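Local coordinates for protein STM4351 (Salmonella enterica, PDB 2Y7I) that binds arginine with high specificity in the periplasm, as a solute-binding protein of family 3, at residues V3-L8 with Q44-F49; G72-P77 with K189-A194; G112-L117 with A133-A138. All coordinates share one frame; numbering follows the deposited sequence.

Interaction 1. Residues V3-L8 with Q44-F49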
# COMPACT_ATOMS: atom_id res chain seq x y z
N VAL A 3 -11.19 18.70 25.33
CA VAL A 3 -10.10 19.63 25.61
C VAL A 3 -8.78 19.11 25.03
O VAL A 3 -7.68 19.52 25.44
CB VAL A 3 -10.05 19.95 27.13
CG1 VAL A 3 -9.24 18.92 27.90
CG2 VAL A 3 -9.56 21.36 27.37
N SER A 4 -8.91 18.19 24.08
CA SER A 4 -7.79 17.57 23.37
C SER A 4 -8.35 16.77 22.20
O SER A 4 -9.54 16.43 22.18
CB SER A 4 -7.01 16.64 24.31
OG SER A 4 -7.77 15.49 24.65
N ALA A 5 -7.50 16.46 21.23
CA ALA A 5 -7.89 15.56 20.15
C ALA A 5 -8.09 14.17 20.75
O ALA A 5 -7.46 13.84 21.76
CB ALA A 5 -6.81 15.52 19.07
N ARG A 6 -8.98 13.38 20.16
CA ARG A 6 -9.13 11.99 20.56
C ARG A 6 -7.77 11.30 20.47
O ARG A 6 -6.97 11.60 19.57
CB ARG A 6 -10.19 11.27 19.71
CG ARG A 6 -9.82 11.09 18.24
CD ARG A 6 -10.98 10.54 17.40
NE ARG A 6 -11.25 9.12 17.65
CZ ARG A 6 -11.75 8.28 16.75
NH1 ARG A 6 -12.01 8.70 15.52
NH2 ARG A 6 -11.97 7.01 17.06
N THR A 7 -7.49 10.41 21.42
CA THR A 7 -6.20 9.74 21.48
C THR A 7 -6.41 8.23 21.46
O THR A 7 -7.07 7.67 22.34
CB THR A 7 -5.38 10.18 22.73
OG1 THR A 7 -5.15 11.59 22.67
CG2 THR A 7 -4.03 9.47 22.78
N LEU A 8 -5.84 7.60 20.44
CA LEU A 8 -5.91 6.16 20.26
C LEU A 8 -4.71 5.52 20.96
O LEU A 8 -3.55 5.82 20.64
CB LEU A 8 -5.93 5.85 18.77
CG LEU A 8 -6.41 4.50 18.25
CD1 LEU A 8 -7.81 4.17 18.77
CD2 LEU A 8 -6.42 4.52 16.71
N GLN A 44 -7.86 11.64 12.40
CA GLN A 44 -7.79 12.92 13.13
C GLN A 44 -7.64 12.69 14.64
O GLN A 44 -8.29 13.35 15.46
CB GLN A 44 -8.98 13.82 12.79
CG GLN A 44 -8.91 14.34 11.36
CD GLN A 44 -10.17 15.07 10.93
OE1 GLN A 44 -11.27 14.51 10.94
NE2 GLN A 44 -10.01 16.33 10.53
N ALA A 45 -6.77 11.73 14.97
CA ALA A 45 -6.49 11.32 16.33
C ALA A 45 -5.02 11.43 16.65
O ALA A 45 -4.17 11.37 15.75
CB ALA A 45 -6.95 9.88 16.55
N GLU A 46 -4.72 11.60 17.93
CA GLU A 46 -3.36 11.50 18.44
C GLU A 46 -3.10 10.03 18.75
O GLU A 46 -4.04 9.24 18.93
CB GLU A 46 -3.19 12.35 19.69
CG GLU A 46 -3.27 13.87 19.46
CD GLU A 46 -1.94 14.48 19.04
OE1 GLU A 46 -0.93 14.27 19.75
OE2 GLU A 46 -1.90 15.17 18.00
N CYS A 47 -1.82 9.67 18.83
CA CYS A 47 -1.40 8.29 19.06
C CYS A 47 -0.64 8.16 20.39
O CYS A 47 0.20 8.99 20.71
CB CYS A 47 -0.51 7.82 17.92
SG CYS A 47 -0.36 6.06 17.83
N SER A 48 -0.96 7.12 21.15
CA SER A 48 -0.21 6.81 22.36
C SER A 48 0.21 5.35 22.36
O SER A 48 -0.60 4.48 22.02
CB SER A 48 -1.05 7.14 23.60
OG SER A 48 -0.25 7.04 24.76
N PHE A 49 1.46 5.08 22.74
CA PHE A 49 1.97 3.70 22.77
C PHE A 49 2.33 3.23 24.18
O PHE A 49 2.90 3.98 24.97
CB PHE A 49 3.19 3.54 21.88
CG PHE A 49 2.89 3.70 20.42
CD1 PHE A 49 2.39 2.64 19.68
CD2 PHE A 49 3.10 4.92 19.79
CE1 PHE A 49 2.10 2.79 18.33
CE2 PHE A 49 2.82 5.08 18.44
CZ PHE A 49 2.32 4.01 17.71

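Interaction 2. Residues G72-P77 with K189-A194. With ARG (arginine), chain C; ACT (acetate ion), chain G.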
# COMPACT_ATOMS: atom_id res chain seq x y z
N GLY A 72 3.94 -6.23 14.76
CA GLY A 72 4.39 -7.23 13.81
C GLY A 72 3.62 -8.52 13.97
O GLY A 72 4.17 -9.60 13.81
N MET A 73 2.32 -8.41 14.24
CA MET A 73 1.50 -9.54 14.68
C MET A 73 0.74 -10.21 13.54
O MET A 73 -0.18 -9.61 12.97
CB MET A 73 0.52 -9.08 15.78
CG MET A 73 -0.42 -10.18 16.30
SD MET A 73 -1.56 -9.63 17.61
CE MET A 73 -0.40 -9.53 19.01
N ASP A 74 1.13 -11.44 13.21
CA ASP A 74 0.45 -12.25 12.19
C ASP A 74 -0.99 -12.51 12.62
O ASP A 74 -1.25 -12.82 13.79
CB ASP A 74 1.14 -13.62 12.03
CG ASP A 74 2.51 -13.53 11.37
OD1 ASP A 74 3.16 -12.47 11.39
OD2 ASP A 74 2.95 -14.57 10.80
N MET A 75 -1.90 -12.41 11.67
CA MET A 75 -3.33 -12.65 11.92
C MET A 75 -3.63 -14.14 11.89
O MET A 75 -4.24 -14.65 10.94
CB MET A 75 -4.19 -11.93 10.89
CG MET A 75 -3.94 -10.41 10.85
SD MET A 75 -4.86 -9.57 9.53
CE MET A 75 -4.20 -10.33 8.06
N THR A 76 -3.22 -14.85 12.93
CA THR A 76 -3.37 -16.30 12.98
C THR A 76 -4.82 -16.67 13.34
O THR A 76 -5.53 -15.87 13.95
CB THR A 76 -2.43 -16.92 14.02
OG1 THR A 76 -2.87 -16.55 15.33
CG2 THR A 76 -0.97 -16.47 13.79
N PRO A 77 -5.26 -17.90 12.97
CA PRO A 77 -6.60 -18.34 13.37
C PRO A 77 -6.79 -18.35 14.89
O PRO A 77 -7.86 -17.98 15.37
CB PRO A 77 -6.68 -19.78 12.83
CG PRO A 77 -5.68 -19.85 11.74
CD PRO A 77 -4.57 -18.89 12.12
N LYS A 189 0.19 -15.54 7.11
CA LYS A 189 -0.94 -14.68 7.45
C LYS A 189 -0.39 -13.26 7.57
O LYS A 189 0.69 -13.05 8.14
CB LYS A 189 -1.62 -15.12 8.76
CG LYS A 189 -2.38 -16.47 8.67
CD LYS A 189 -3.61 -16.36 7.76
CE LYS A 189 -4.35 -17.68 7.64
NZ LYS A 189 -5.65 -17.50 6.94
N GLY A 190 -1.11 -12.29 7.03
CA GLY A 190 -0.60 -10.91 6.99
C GLY A 190 -0.50 -10.31 8.38
O GLY A 190 -1.03 -10.87 9.34
N LEU A 191 0.18 -9.17 8.48
CA LEU A 191 0.22 -8.43 9.74
C LEU A 191 -1.06 -7.62 9.86
O LEU A 191 -1.53 -7.05 8.88
CB LEU A 191 1.43 -7.51 9.80
CG LEU A 191 2.81 -8.13 9.60
CD1 LEU A 191 3.87 -7.07 9.82
CD2 LEU A 191 3.01 -9.33 10.55
N GLY A 192 -1.61 -7.57 11.08
CA GLY A 192 -2.87 -6.88 11.31
C GLY A 192 -2.80 -5.99 12.53
O GLY A 192 -1.94 -6.18 13.40
N ILE A 193 -3.69 -5.01 12.58
CA ILE A 193 -3.92 -4.23 13.79
C ILE A 193 -5.08 -4.88 14.52
O ILE A 193 -6.13 -5.11 13.93
CB ILE A 193 -4.24 -2.75 13.46
CG1 ILE A 193 -3.00 -2.06 12.88
CG2 ILE A 193 -4.71 -2.02 14.72
CD1 ILE A 193 -3.23 -0.62 12.40
N ALA A 194 -4.89 -5.19 15.81
CA ALA A 194 -5.91 -5.90 16.59
C ALA A 194 -6.71 -4.95 17.46
O ALA A 194 -6.17 -4.00 18.04
CB ALA A 194 -5.27 -7.00 17.43
N ARG C . 5.42 -12.20 13.66
CA ARG C . 5.55 -13.07 14.87
C ARG C . 4.17 -13.37 15.44
O ARG C . 4.06 -14.05 16.46
CB ARG C . 6.44 -12.40 15.94
CG ARG C . 5.97 -10.99 16.35
CD ARG C . 6.78 -10.42 17.51
NE ARG C . 6.53 -8.98 17.63
CZ ARG C . 7.06 -8.18 18.56
NH1 ARG C . 7.88 -8.67 19.50
NH2 ARG C . 6.77 -6.90 18.56
OXT ARG C . 3.14 -12.92 14.90
C ACT G . -0.51 -18.52 16.92
O ACT G . -1.49 -17.79 17.18
OXT ACT G . -0.64 -19.28 15.93
CH3 ACT G . 0.75 -18.46 17.73
O HOH W 1 0.64 -5.95 14.07
O HOH W 2 1.13 -16.46 10.02

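Interaction 3. Residues G112-L117 with A133-A138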
# COMPACT_ATOMS: atom_id res chain seq x y z
N GLY A 112 18.61 -31.65 19.38
CA GLY A 112 19.13 -31.65 20.75
C GLY A 112 19.69 -30.32 21.22
O GLY A 112 20.28 -30.23 22.29
N LYS A 113 19.50 -29.27 20.43
CA LYS A 113 20.11 -27.98 20.73
C LYS A 113 19.05 -27.00 21.19
O LYS A 113 17.84 -27.25 21.05
CB LYS A 113 20.88 -27.44 19.51
CG LYS A 113 21.95 -28.39 18.92
CD LYS A 113 23.12 -28.64 19.88
CE LYS A 113 24.15 -29.57 19.26
NZ LYS A 113 25.22 -29.91 20.21
N LYS A 114 19.51 -25.89 21.76
CA LYS A 114 18.63 -24.86 22.31
C LYS A 114 18.45 -23.72 21.32
O LYS A 114 19.43 -23.14 20.84
CB LYS A 114 19.18 -24.31 23.63
CG LYS A 114 19.13 -25.31 24.79
CD LYS A 114 19.75 -24.73 26.07
CE LYS A 114 19.41 -25.60 27.26
NZ LYS A 114 19.83 -24.99 28.57
N VAL A 115 17.19 -23.42 21.01
CA VAL A 115 16.87 -22.29 20.14
C VAL A 115 15.91 -21.33 20.87
O VAL A 115 14.84 -21.73 21.33
CB VAL A 115 16.30 -22.76 18.78
CG1 VAL A 115 15.84 -21.57 17.95
CG2 VAL A 115 17.34 -23.54 18.02
N GLY A 116 16.33 -20.07 20.96
CA GLY A 116 15.55 -19.05 21.65
C GLY A 116 14.49 -18.44 20.73
O GLY A 116 14.69 -18.32 19.52
N LEU A 117 13.37 -18.06 21.32
CA LEU A 117 12.25 -17.45 20.60
C LEU A 117 11.37 -16.73 21.60
O LEU A 117 11.57 -16.85 22.81
CB LEU A 117 11.46 -18.51 19.81
CG LEU A 117 11.22 -19.86 20.50
CD1 LEU A 117 10.10 -19.79 21.54
CD2 LEU A 117 10.92 -20.95 19.50
N ALA A 133 12.48 -32.16 18.13
CA ALA A 133 13.81 -32.60 18.53
C ALA A 133 14.70 -31.42 18.95
O ALA A 133 15.81 -31.61 19.45
CB ALA A 133 14.48 -33.42 17.42
N ILE A 134 14.20 -30.20 18.71
CA ILE A 134 14.87 -28.98 19.13
C ILE A 134 14.25 -28.47 20.42
O ILE A 134 13.02 -28.50 20.57
CB ILE A 134 14.79 -27.87 18.04
CG1 ILE A 134 15.32 -28.39 16.69
CG2 ILE A 134 15.56 -26.63 18.50
CD1 ILE A 134 15.10 -27.44 15.53
N THR A 135 15.08 -28.03 21.35
CA THR A 135 14.61 -27.47 22.60
C THR A 135 14.31 -25.99 22.42
O THR A 135 15.22 -25.19 22.17
CB THR A 135 15.62 -27.65 23.75
OG1 THR A 135 15.82 -29.05 23.99
CG2 THR A 135 15.09 -26.99 25.04
N PRO A 136 13.03 -25.61 22.54
CA PRO A 136 12.69 -24.20 22.44
C PRO A 136 12.89 -23.52 23.80
O PRO A 136 12.55 -24.10 24.85
CB PRO A 136 11.21 -24.22 22.03
CG PRO A 136 10.67 -25.55 22.56
CD PRO A 136 11.85 -26.45 22.85
N VAL A 137 13.47 -22.33 23.78
CA VAL A 137 13.70 -21.60 25.02
C VAL A 137 12.96 -20.29 24.86
O VAL A 137 13.26 -19.51 23.96
CB VAL A 137 15.21 -21.36 25.28
CG1 VAL A 137 15.43 -20.67 26.64
CG2 VAL A 137 15.98 -22.68 25.23
N ALA A 138 11.98 -20.07 25.73
CA ALA A 138 11.05 -18.95 25.61
C ALA A 138 11.59 -17.73 26.35
O ALA A 138 12.10 -17.84 27.48
CB ALA A 138 9.68 -19.34 26.17

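Interaction 1. Residues V3-L8 with Q44-F49
Thr7 and Glu46 face each other across two parallel strands, and their side chains leave the sheet on the same side. They meet at an angle: OG1 of Thr7 lies 3.6 Å from CB of Glu46. The other branch of Thr7, CG2, stands anti to its own backbone N and reaches CB of Ser48 at 3.9 Å. Thr7 thus spans two residues along the second strand, with the hydroxyl at Glu46 and the methyl at Ser48. The Glu46 chain bends at chi2 (-85°), which carries its carboxylate away from residues 3-8. Its CG still rests on CB of Ala5. The side chain of Arg6 touches through its aliphatic part: CG sits 3.5 Å from CB of Ala45. The guanidinium group travels on past the contact to a salt bridge with Glu205.

The backbones pair as the start of a parallel sheet, in which strand 7-12 is central and strand 46-51 is an outer strand. Glu46 N donates to Arg6 O at 2.8 Å. Leu8 N donates to Glu46 O, and Ser48 N to Leu8 O, each at 2.9 Å. Glu46 is therefore gripped through both its N and its O. Gln44, just past helix 31-42, has positive phi in a Schellman motif and turns the chain into this strand.

Leu8 and Cys47 point to the other face of the sheet. Leu8 meets the second strand mainly through CB, 3.9 Å from Glu46 O. Beyond the contact its side chain packs on Met43 and on Asp67, a zinc ligand. Cys47 packs under helix 31-42, on Asn37 and Cys40.

Interaction 2. Residues G72-P77 with K189-A194
Met75 lays its side chain along the backbone of Gly190 and Gly192, and this is the dense part of the contact. CG of Met75 is 3.3 Å from Gly190 O. A bend at chi3 (-62°) brings CE back over the same peptide, 3.5 Å from Gly190 O. SD faces the CA of Gly192, a residue with no side chain, so the thioether lies directly against the backbone. Two backbone bonds close the core: Met75 N to Gly190 O at 2.9 Å, and Gly192 N to Met73 O at 3.1 Å. Leu191 presses CD2 against OD1 of Asp74 at 3.3 Å and also touches Gly72 O.

The Lys189 side is looser. CB, CG and CD of Lys189 pass over Met75 O, an oxygen buried here without a polar partner. The chain then leads its amine away. Nearby, a water bridges Asp74 OD2 and Lys189 N. At this end Thr76 N-caps the following helix and its OG1 donates to an acetate, probably from the crystallisation liquor.

The buried side serves the ligand. The amino group of the bound arginine donates to Gly72 O at 2.9 Å and to Asp74 OD1 at 3.2 Å, while Asp74 N holds its carboxylate oxygen OXT. Arg79 and Asp160 are further ligand partners. Residues 189-194 thus back the segment that grips the amino-acid head group in the arginine pocket of this periplasmic binding protein.

Interaction 3. Residues G112-L117 with A133-A138
Strands 114-118 and 135-139 are the two strands of a beta-alpha-beta unit, joined through helix 122-130. Side by side and parallel, they share a regular run of backbone bonds. Val115 is held at both ends: its N donates to Thr135 O at 2.9 Å, and its O accepts from Val137 N at 2.9 Å. Thr135 N donates to Lys113 O before this pair, and Leu117 N to Val137 O after it. Ahead of the strands, Gly112 N adds a bond to Ala133 O at 2.8 Å.

On the face toward helix 122-130, CG2 of Val115 meets CG2 of Ile134 at 3.6 Å, the two side chains converging at an angle. With CG1 of Ile134 turned beside the backbone N (chi1 -55°), its CG2 is left to meet Val115, and it also touches Lys113 O. Further along, Leu117 and Pro136 lie side by side and point the same way, with CD2 of Leu117 4.1 Å from CB of Pro136. Leu127 of the helix covers both Val115 and Leu117.

The other face carries Lys114, Thr135 and Val137. CG2 of Val137 rests against CB of Lys114 at 3.9 Å, touching the root of the lysine. The lysine chain is extended beyond CG and takes its amine away from the strand pair. Gly116 pairs with Val137 through its backbone and adds no side chain here. Strand 135-139 is an outermost strand of the five-stranded sheet, and the helix-covered pair is a classic beta-alpha-beta crossover.

In the fold
The three contacts do not touch one another. Interaction 1 and interaction 3 lie on opposite sides of the chain's centre, their centres about 42 Å apart. Interaction 2 is about 24 Å, centre to centre, from each of them and is the only one of the three to hold residues of the arginine pocket. Interaction 1 belongs to the three-stranded parallel sheet and interaction 3 to the separate five-stranded mixed sheet. Along the chain, interaction 3 is nested within the loop that interaction 2 closes. The Leu117 side chain in interaction 3 is about 9 Å from the bound arginine, and the Leu8 side chain in interaction 1 is about 6 Å from a zinc ion.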